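Long-range contacts in acyl carrier protein (Leishmania major, PDB 5ZWS), which probably carries growing acyl chains on a phosphopantetheine arm during fatty acid biosynthesis: residues L56-H61 with E74-N79; E19-S24 with K34-N39. All coordinates share one frame; numbering follows the deposited sequence.

Interaction 1 (L56-H61 with E74-N79)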
ATOM      1  N   LEU A  56       7.762  -0.819 -12.814  1.00 11.84           N
ATOM      2  CA  LEU A  56       8.316  -2.165 -12.810  1.00 14.28           C
ATOM      3  C   LEU A  56       8.343  -2.718 -14.225  1.00 15.12           C
ATOM      4  O   LEU A  56       7.289  -2.920 -14.835  1.00 14.01           O
ATOM      5  CB  LEU A  56       7.505  -3.084 -11.897  1.00 15.04           C
ATOM      6  CG  LEU A  56       8.187  -4.397 -11.515  1.00 16.22           C
ATOM      7  CD1 LEU A  56       9.505  -4.129 -10.808  1.00 15.06           C
ATOM      8  CD2 LEU A  56       7.263  -5.235 -10.648  1.00 17.13           C
ATOM      9  N   ASP A  57       9.543  -2.956 -14.745  1.00 18.06           N
ATOM     10  CA  ASP A  57       9.686  -3.634 -16.026  1.00 21.94           C
ATOM     11  C   ASP A  57       9.426  -5.120 -15.834  1.00 20.28           C
ATOM     12  O   ASP A  57      10.221  -5.823 -15.200  1.00 19.46           O
ATOM     13  CB  ASP A  57      11.078  -3.418 -16.609  1.00 28.07           C
ATOM     14  CG  ASP A  57      11.226  -4.032 -17.989  1.00 33.60           C
ATOM     15  OD1 ASP A  57      10.907  -3.355 -18.988  1.00 35.77           O
ATOM     16  OD2 ASP A  57      11.650  -5.206 -18.068  1.00 35.42           O
ATOM     17  N   ILE A  58       8.305  -5.598 -16.358  1.00 18.51           N
ATOM     18  CA  ILE A  58       7.950  -7.010 -16.291  1.00 19.16           C
ATOM     19  C   ILE A  58       8.417  -7.645 -17.597  1.00 18.32           C
ATOM     20  O   ILE A  58       7.923  -7.258 -18.667  1.00 16.72           O
ATOM     21  CB  ILE A  58       6.439  -7.204 -16.085  1.00 21.12           C
ATOM     22  CG1 ILE A  58       5.979  -6.476 -14.818  1.00 20.04           C
ATOM     23  CG2 ILE A  58       6.092  -8.684 -16.012  1.00 22.01           C
ATOM     24  CD1 ILE A  58       4.483  -6.532 -14.581  1.00 20.99           C
ATOM     25  N   PRO A  59       9.355  -8.590 -17.562  1.00 18.62           N
ATOM     26  CA  PRO A  59       9.783  -9.246 -18.803  1.00 18.53           C
ATOM     27  C   PRO A  59       8.629  -9.954 -19.495  1.00 17.51           C
ATOM     28  O   PRO A  59       7.663 -10.385 -18.857  1.00 16.49           O
ATOM     29  CB  PRO A  59      10.861 -10.237 -18.339  1.00 18.93           C
ATOM     30  CG  PRO A  59      10.796 -10.250 -16.844  1.00 19.19           C
ATOM     31  CD  PRO A  59      10.206  -8.950 -16.419  1.00 19.28           C
ATOM     32  N   ASP A  60       8.734 -10.046 -20.824  1.00 16.91           N
ATOM     33  CA  ASP A  60       7.671 -10.654 -21.620  1.00 17.74           C
ATOM     34  C   ASP A  60       7.358 -12.059 -21.129  1.00 16.71           C
ATOM     35  O   ASP A  60       6.196 -12.482 -21.126  1.00 14.53           O
ATOM     36  CB  ASP A  60       8.073 -10.678 -23.096  1.00 21.18           C
ATOM     37  CG  ASP A  60       7.987  -9.312 -23.748  1.00 25.95           C
ATOM     38  OD1 ASP A  60       7.700  -8.325 -23.039  1.00 27.17           O
ATOM     39  OD2 ASP A  60       8.215  -9.224 -24.973  1.00 29.31           O
ATOM     40  N   HIS A  61       8.388 -12.797 -20.703  1.00 16.72           N
ATOM     41  CA  HIS A  61       8.184 -14.154 -20.207  1.00 14.94           C
ATOM     42  C   HIS A  61       7.364 -14.170 -18.923  1.00 12.08           C
ATOM     43  O   HIS A  61       6.561 -15.087 -18.712  1.00 10.41           O
ATOM     44  CB  HIS A  61       9.544 -14.824 -19.988  1.00 17.00           C
ATOM     45  CG  HIS A  61       9.545 -15.874 -18.918  1.00 19.38           C
ATOM     46  ND1 HIS A  61       9.658 -15.571 -17.578  1.00 19.25           N
ATOM     47  CD2 HIS A  61       9.459 -17.222 -18.993  1.00 20.13           C
ATOM     48  CE1 HIS A  61       9.632 -16.687 -16.873  1.00 19.12           C
ATOM     49  NE2 HIS A  61       9.513 -17.703 -17.708  1.00 20.35           N
ATOM     50  N   GLU A  74      -0.587 -11.231  -7.269  1.00 11.34           N
ATOM     51  CA  GLU A  74       0.408 -12.202  -6.819  1.00 11.43           C
ATOM     52  C   GLU A  74       1.796 -11.839  -7.332  1.00  8.48           C
ATOM     53  O   GLU A  74       2.764 -11.802  -6.563  1.00  7.28           O
ATOM     54  CB  GLU A  74       0.036 -13.618  -7.272  1.00 16.32           C
ATOM     55  CG  GLU A  74      -1.288 -14.161  -6.750  1.00 20.28           C
ATOM     56  CD  GLU A  74      -1.645 -13.652  -5.370  1.00 22.43           C
ATOM     57  OE1 GLU A  74      -2.694 -12.983  -5.242  1.00 23.79           O
ATOM     58  OE2 GLU A  74      -0.886 -13.921  -4.416  1.00 22.58           O
ATOM     59  N   TYR A  75       1.911 -11.555  -8.632  1.00  7.87           N
ATOM     60  CA  TYR A  75       3.216 -11.251  -9.210  1.00  7.28           C
ATOM     61  C   TYR A  75       3.817  -9.993  -8.594  1.00  5.93           C
ATOM     62  O   TYR A  75       4.998  -9.973  -8.225  1.00  4.40           O
ATOM     63  CB  TYR A  75       3.101 -11.103 -10.728  1.00  7.17           C
ATOM     64  CG  TYR A  75       4.393 -10.667 -11.375  1.00  8.00           C
ATOM     65  CD1 TYR A  75       5.372 -11.594 -11.706  1.00  8.40           C
ATOM     66  CD2 TYR A  75       4.643  -9.326 -11.642  1.00  8.46           C
ATOM     67  CE1 TYR A  75       6.560 -11.201 -12.288  1.00  8.58           C
ATOM     68  CE2 TYR A  75       5.831  -8.924 -12.219  1.00  9.71           C
ATOM     69  CZ  TYR A  75       6.785  -9.867 -12.542  1.00  9.68           C
ATOM     70  OH  TYR A  75       7.969  -9.476 -13.122  1.00 11.05           O
ATOM     71  N   ILE A  76       3.018  -8.932  -8.460  1.00  5.36           N
ATOM     72  CA  ILE A  76       3.557  -7.669  -7.962  1.00  7.19           C
ATOM     73  C   ILE A  76       3.921  -7.782  -6.486  1.00  7.71           C
ATOM     74  O   ILE A  76       5.005  -7.359  -6.066  1.00  4.42           O
ATOM     75  CB  ILE A  76       2.566  -6.518  -8.211  1.00  6.64           C
ATOM     76  CG1 ILE A  76       2.375  -6.287  -9.712  1.00  6.66           C
ATOM     77  CG2 ILE A  76       3.058  -5.246  -7.537  1.00  7.44           C
ATOM     78  CD1 ILE A  76       3.623  -5.790 -10.420  1.00  5.39           C
ATOM     79  N   ALA A  77       3.029  -8.357  -5.675  1.00  8.23           N
ATOM     80  CA  ALA A  77       3.273  -8.410  -4.237  1.00  9.11           C
ATOM     81  C   ALA A  77       4.480  -9.271  -3.887  1.00 11.28           C
ATOM     82  O   ALA A  77       5.019  -9.141  -2.781  1.00 10.31           O
ATOM     83  CB  ALA A  77       2.032  -8.920  -3.504  1.00  9.15           C
ATOM     84  N   GLN A  78       4.919 -10.138  -4.798  1.00 11.71           N
ATOM     85  CA  GLN A  78       6.096 -10.970  -4.592  1.00 12.56           C
ATOM     86  C   GLN A  78       7.339 -10.418  -5.276  1.00 11.62           C
ATOM     87  O   GLN A  78       8.413 -11.016  -5.158  1.00 12.79           O
ATOM     88  CB  GLN A  78       5.831 -12.396  -5.086  1.00 16.56           C
ATOM     89  CG  GLN A  78       4.657 -13.081  -4.407  1.00 20.40           C
ATOM     90  CD  GLN A  78       4.779 -13.088  -2.898  1.00 24.32           C
ATOM     91  OE1 GLN A  78       4.062 -12.365  -2.203  1.00 26.34           O
ATOM     92  NE2 GLN A  78       5.684 -13.912  -2.379  1.00 23.30           N
ATOM     93  N   ASN A  79       7.222  -9.303  -5.995  1.00 10.36           N
ATOM     94  CA  ASN A  79       8.372  -8.686  -6.632  1.00 10.73           C
ATOM     95  C   ASN A  79       8.875  -7.570  -5.731  1.00  9.96           C
ATOM     96  O   ASN A  79       8.208  -6.528  -5.624  1.00  8.54           O
ATOM     97  CB  ASN A  79       7.995  -8.141  -8.010  1.00  9.89           C
ATOM     98  CG  ASN A  79       9.207  -7.770  -8.848  1.00 10.54           C
ATOM     99  OD1 ASN A  79      10.212  -7.280  -8.334  1.00 10.03           O
ATOM    100  ND2 ASN A  79       9.117  -8.018 -10.151  1.00  9.27           N
TER

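Interaction 2 (E19-S24 with K34-N39)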
ATOM      1  N   GLU A  19     -10.423   2.475 -20.428  1.00 18.39           N
ATOM      2  CA  GLU A  19     -11.658   2.917 -21.073  1.00 18.77           C
ATOM      3  C   GLU A  19     -12.517   1.740 -21.518  1.00 16.11           C
ATOM      4  O   GLU A  19     -13.751   1.816 -21.473  1.00 12.92           O
ATOM      5  CB  GLU A  19     -11.328   3.824 -22.263  1.00 23.36           C
ATOM      6  CG  GLU A  19     -12.482   4.076 -23.229  1.00 28.20           C
ATOM      7  CD  GLU A  19     -13.390   5.214 -22.796  1.00 33.12           C
ATOM      8  OE1 GLU A  19     -13.312   5.636 -21.624  1.00 34.40           O
ATOM      9  OE2 GLU A  19     -14.185   5.690 -23.636  1.00 35.89           O
ATOM     10  N   LYS A  20     -11.886   0.642 -21.937  1.00 17.66           N
ATOM     11  CA  LYS A  20     -12.623  -0.529 -22.391  1.00 18.55           C
ATOM     12  C   LYS A  20     -13.245  -1.309 -21.240  1.00 15.95           C
ATOM     13  O   LYS A  20     -14.076  -2.190 -21.488  1.00 15.18           O
ATOM     14  CB  LYS A  20     -11.697  -1.454 -23.186  1.00 21.94           C
ATOM     15  CG  LYS A  20     -11.148  -0.854 -24.472  1.00 25.41           C
ATOM     16  CD  LYS A  20     -12.134   0.104 -25.120  1.00 29.15           C
ATOM     17  CE  LYS A  20     -11.399   1.230 -25.826  1.00 31.47           C
ATOM     18  NZ  LYS A  20     -10.522   1.976 -24.881  1.00 32.10           N
ATOM     19  N   VAL A  21     -12.869  -1.008 -20.000  1.00 13.22           N
ATOM     20  CA  VAL A  21     -13.248  -1.804 -18.839  1.00 11.93           C
ATOM     21  C   VAL A  21     -14.441  -1.159 -18.148  1.00 12.67           C
ATOM     22  O   VAL A  21     -14.435   0.046 -17.867  1.00 11.73           O
ATOM     23  CB  VAL A  21     -12.063  -1.952 -17.868  1.00 10.69           C
ATOM     24  CG1 VAL A  21     -12.539  -2.427 -16.524  1.00 10.14           C
ATOM     25  CG2 VAL A  21     -11.035  -2.917 -18.433  1.00 11.39           C
ATOM     26  N   ASP A  22     -15.468  -1.963 -17.877  1.00 13.31           N
ATOM     27  CA  ASP A  22     -16.613  -1.532 -17.082  1.00 12.80           C
ATOM     28  C   ASP A  22     -16.248  -1.690 -15.611  1.00 10.62           C
ATOM     29  O   ASP A  22     -16.182  -2.814 -15.101  1.00 11.34           O
ATOM     30  CB  ASP A  22     -17.849  -2.348 -17.456  1.00 12.62           C
ATOM     31  CG  ASP A  22     -19.121  -1.863 -16.762  1.00 14.59           C
ATOM     32  OD1 ASP A  22     -19.036  -1.172 -15.727  1.00 13.53           O
ATOM     33  OD2 ASP A  22     -20.220  -2.177 -17.269  1.00 15.46           O
ATOM     34  N   ALA A  23     -16.001  -0.566 -14.929  1.00 10.20           N
ATOM     35  CA  ALA A  23     -15.531  -0.613 -13.546  1.00 11.16           C
ATOM     36  C   ALA A  23     -16.476  -1.400 -12.645  1.00 11.48           C
ATOM     37  O   ALA A  23     -16.025  -2.055 -11.699  1.00 12.60           O
ATOM     38  CB  ALA A  23     -15.346   0.806 -13.004  1.00 11.25           C
ATOM     39  N   SER A  24     -17.782  -1.352 -12.917  1.00 10.44           N
ATOM     40  CA  SER A  24     -18.742  -2.096 -12.109  1.00 11.45           C
ATOM     41  C   SER A  24     -18.600  -3.605 -12.267  1.00 13.62           C
ATOM     42  O   SER A  24     -19.171  -4.349 -11.462  1.00 14.28           O
ATOM     43  CB  SER A  24     -20.167  -1.659 -12.453  1.00 13.49           C
ATOM     44  OG  SER A  24     -20.402  -0.338 -11.994  1.00 13.20           O
ATOM     45  N   LYS A  34     -11.955 -13.004 -19.912  1.00 10.12           N
ATOM     46  CA  LYS A  34     -13.199 -13.741 -19.729  1.00 10.95           C
ATOM     47  C   LYS A  34     -14.239 -12.954 -18.936  1.00 10.48           C
ATOM     48  O   LYS A  34     -15.441 -13.135 -19.155  1.00  9.68           O
ATOM     49  CB  LYS A  34     -12.897 -15.090 -19.077  1.00 13.64           C
ATOM     50  CG  LYS A  34     -12.287 -16.081 -20.063  1.00 16.56           C
ATOM     51  CD  LYS A  34     -11.215 -16.953 -19.434  1.00 20.33           C
ATOM     52  CE  LYS A  34     -11.815 -18.035 -18.552  1.00 22.87           C
ATOM     53  NZ  LYS A  34     -11.239 -19.371 -18.868  1.00 23.82           N
ATOM     54  N   ASP A  35     -13.812 -12.083 -18.022  1.00  9.37           N
ATOM     55  CA  ASP A  35     -14.747 -11.304 -17.215  1.00 10.56           C
ATOM     56  C   ASP A  35     -14.929  -9.880 -17.721  1.00 10.78           C
ATOM     57  O   ASP A  35     -16.050  -9.363 -17.708  1.00 11.80           O
ATOM     58  CB  ASP A  35     -14.296 -11.261 -15.749  1.00 10.52           C
ATOM     59  CG  ASP A  35     -14.331 -12.627 -15.082  1.00 12.40           C
ATOM     60  OD1 ASP A  35     -15.332 -13.352 -15.255  1.00 11.48           O
ATOM     61  OD2 ASP A  35     -13.361 -12.972 -14.375  1.00 15.41           O
ATOM     62  N   LEU A  36     -13.859  -9.229 -18.164  1.00  9.80           N
ATOM     63  CA  LEU A  36     -13.910  -7.824 -18.545  1.00 10.61           C
ATOM     64  C   LEU A  36     -14.053  -7.620 -20.047  1.00 12.17           C
ATOM     65  O   LEU A  36     -14.130  -6.472 -20.500  1.00 12.73           O
ATOM     66  CB  LEU A  36     -12.664  -7.099 -18.022  1.00  9.65           C
ATOM     67  CG  LEU A  36     -12.396  -7.346 -16.532  1.00  7.17           C
ATOM     68  CD1 LEU A  36     -11.232  -6.509 -16.037  1.00  6.17           C
ATOM     69  CD2 LEU A  36     -13.647  -7.070 -15.695  1.00  6.34           C
ATOM     70  N   GLY A  37     -14.092  -8.699 -20.825  1.00 12.05           N
ATOM     71  CA  GLY A  37     -14.373  -8.606 -22.247  1.00 12.42           C
ATOM     72  C   GLY A  37     -13.262  -8.007 -23.076  1.00 14.80           C
ATOM     73  O   GLY A  37     -13.525  -7.453 -24.148  1.00 16.15           O
ATOM     74  N   LEU A  38     -12.020  -8.117 -22.617  1.00 15.35           N
ATOM     75  CA  LEU A  38     -10.873  -7.581 -23.332  1.00 13.10           C
ATOM     76  C   LEU A  38     -10.295  -8.636 -24.271  1.00 12.27           C
ATOM     77  O   LEU A  38     -10.487  -9.840 -24.085  1.00 10.81           O
ATOM     78  CB  LEU A  38      -9.802  -7.109 -22.347  1.00 11.53           C
ATOM     79  CG  LEU A  38     -10.235  -6.107 -21.274  1.00 10.14           C
ATOM     80  CD1 LEU A  38      -9.040  -5.648 -20.452  1.00  7.44           C
ATOM     81  CD2 LEU A  38     -10.953  -4.916 -21.901  1.00 10.99           C
ATOM     82  N   ASN A  39      -9.586  -8.169 -25.293  1.00 11.95           N
ATOM     83  CA  ASN A  39      -8.901  -9.069 -26.205  1.00 12.43           C
ATOM     84  C   ASN A  39      -7.420  -9.153 -25.835  1.00 14.46           C
ATOM     85  O   ASN A  39      -6.953  -8.532 -24.877  1.00 15.68           O
ATOM     86  CB  ASN A  39      -9.114  -8.632 -27.660  1.00 14.62           C
ATOM     87  CG  ASN A  39      -8.561  -7.239 -27.959  1.00 14.58           C
ATOM     88  OD1 ASN A  39      -7.475  -6.868 -27.509  1.00 14.61           O
ATOM     89  ND2 ASN A  39      -9.316  -6.464 -28.733  1.00 12.78           N
TER

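Interaction 1 (L56-H61 with E74-N79)
Leu56 and Ile58 meet Tyr75, Ile76 and Asn79 where, in the acyl carrier protein four-helix bundle, the loop leading into the short helix 60-63 packs on the C-terminal end of helix 69-77. Leu56 does most of its work with CD2. This methyl lies 3.7 Å from CD1 of Ile76 and 3.4 Å from ND2 of Asn79, whose side chain reaches it head-on from the other segment. The amide meets the leucine through van der Waals contact alone; its OD1 is instead taken by the backbone N of Met81, which limits how the amide can turn. In Tyr75 a chi1 of 175° sets the ring opposite the main-chain nitrogen and extends it to the loop. Ile58 and the tyrosine run antiparallel alongside each other, so that CG1 and CD1 of Ile58 both sit 3.6 Å from CE2 of Tyr75. Outside the two segments, Ile58 is tied by its backbone N to Glu51 and leans on Ile66, while Ile76 touches Phe54. The tyrosine hydroxyl makes a weak hydrogen bond to Asp62 OD2. The same OH lies 3.5 Å from CG2 of Ile58 and 4.0 Å from CD of Pro59, the N-cap residue of helix 60-63.

Interaction 2 (E19-S24 with K34-N39)
Val21, Leu36 and Leu38 meet without any ring or amide between them, so the contact has neither stacked faces nor ring edges. Of the flat groups, the carboxylate of Asp22 is engaged within its own segment and makes no contact with the facing one: its OD1 accepts from the backbone N of Ser24 at 3.1 Å. That N-H comes in on the anti side, 33° out of the carboxylate plane, and is bent to 137°, closing an Asx turn that leads into the 3-10 segment. Just before it, the isopropyl group of Val21 is shared between two leucines. CG2 lies 3.9 Å from CD1 of Leu38, while CG1 faces CD1 of Leu36 at 4.3 Å. Leu38 holds CG beside its backbone N (chi1 -54°), which brings its fork up to the other loop; there CD2 rests 3.8 Å from CB of Lys20, and beyond CB the bent lysine chain carries NZ off the contact. Leu36 also reaches Val15 of helix 3-17 and Val26, and the backbone of Leu38 is hydrogen-bonded to Phe32. Asn39 then caps helix 40-53 through Asp42 N. This is the long loop between the first two helices of an acyl carrier protein, folded back on itself just ahead of the serine that, in this family, takes the phosphopantetheine.

Overall arrangement
The two contacts sit on opposite sides of the chain's centre, their own centres 22 Å apart and their nearest atoms about 14 Å apart, so they never touch. Helix 40-53 spans the gap: interaction 2 finishes at the cap of its first turn, while in interaction 1 the Ile58 backbone is tied to Glu51 near its far end. Interaction 2 joins two parts of one loop and is mostly buried and purely aliphatic. Interaction 1 joins a loop to the end of a helix, is only partly buried, and mixes aliphatic groups with a phenol and an amide; the phenol oxygen bonds weakly to Asp62 and the amide OD1 accepts from Met81 N.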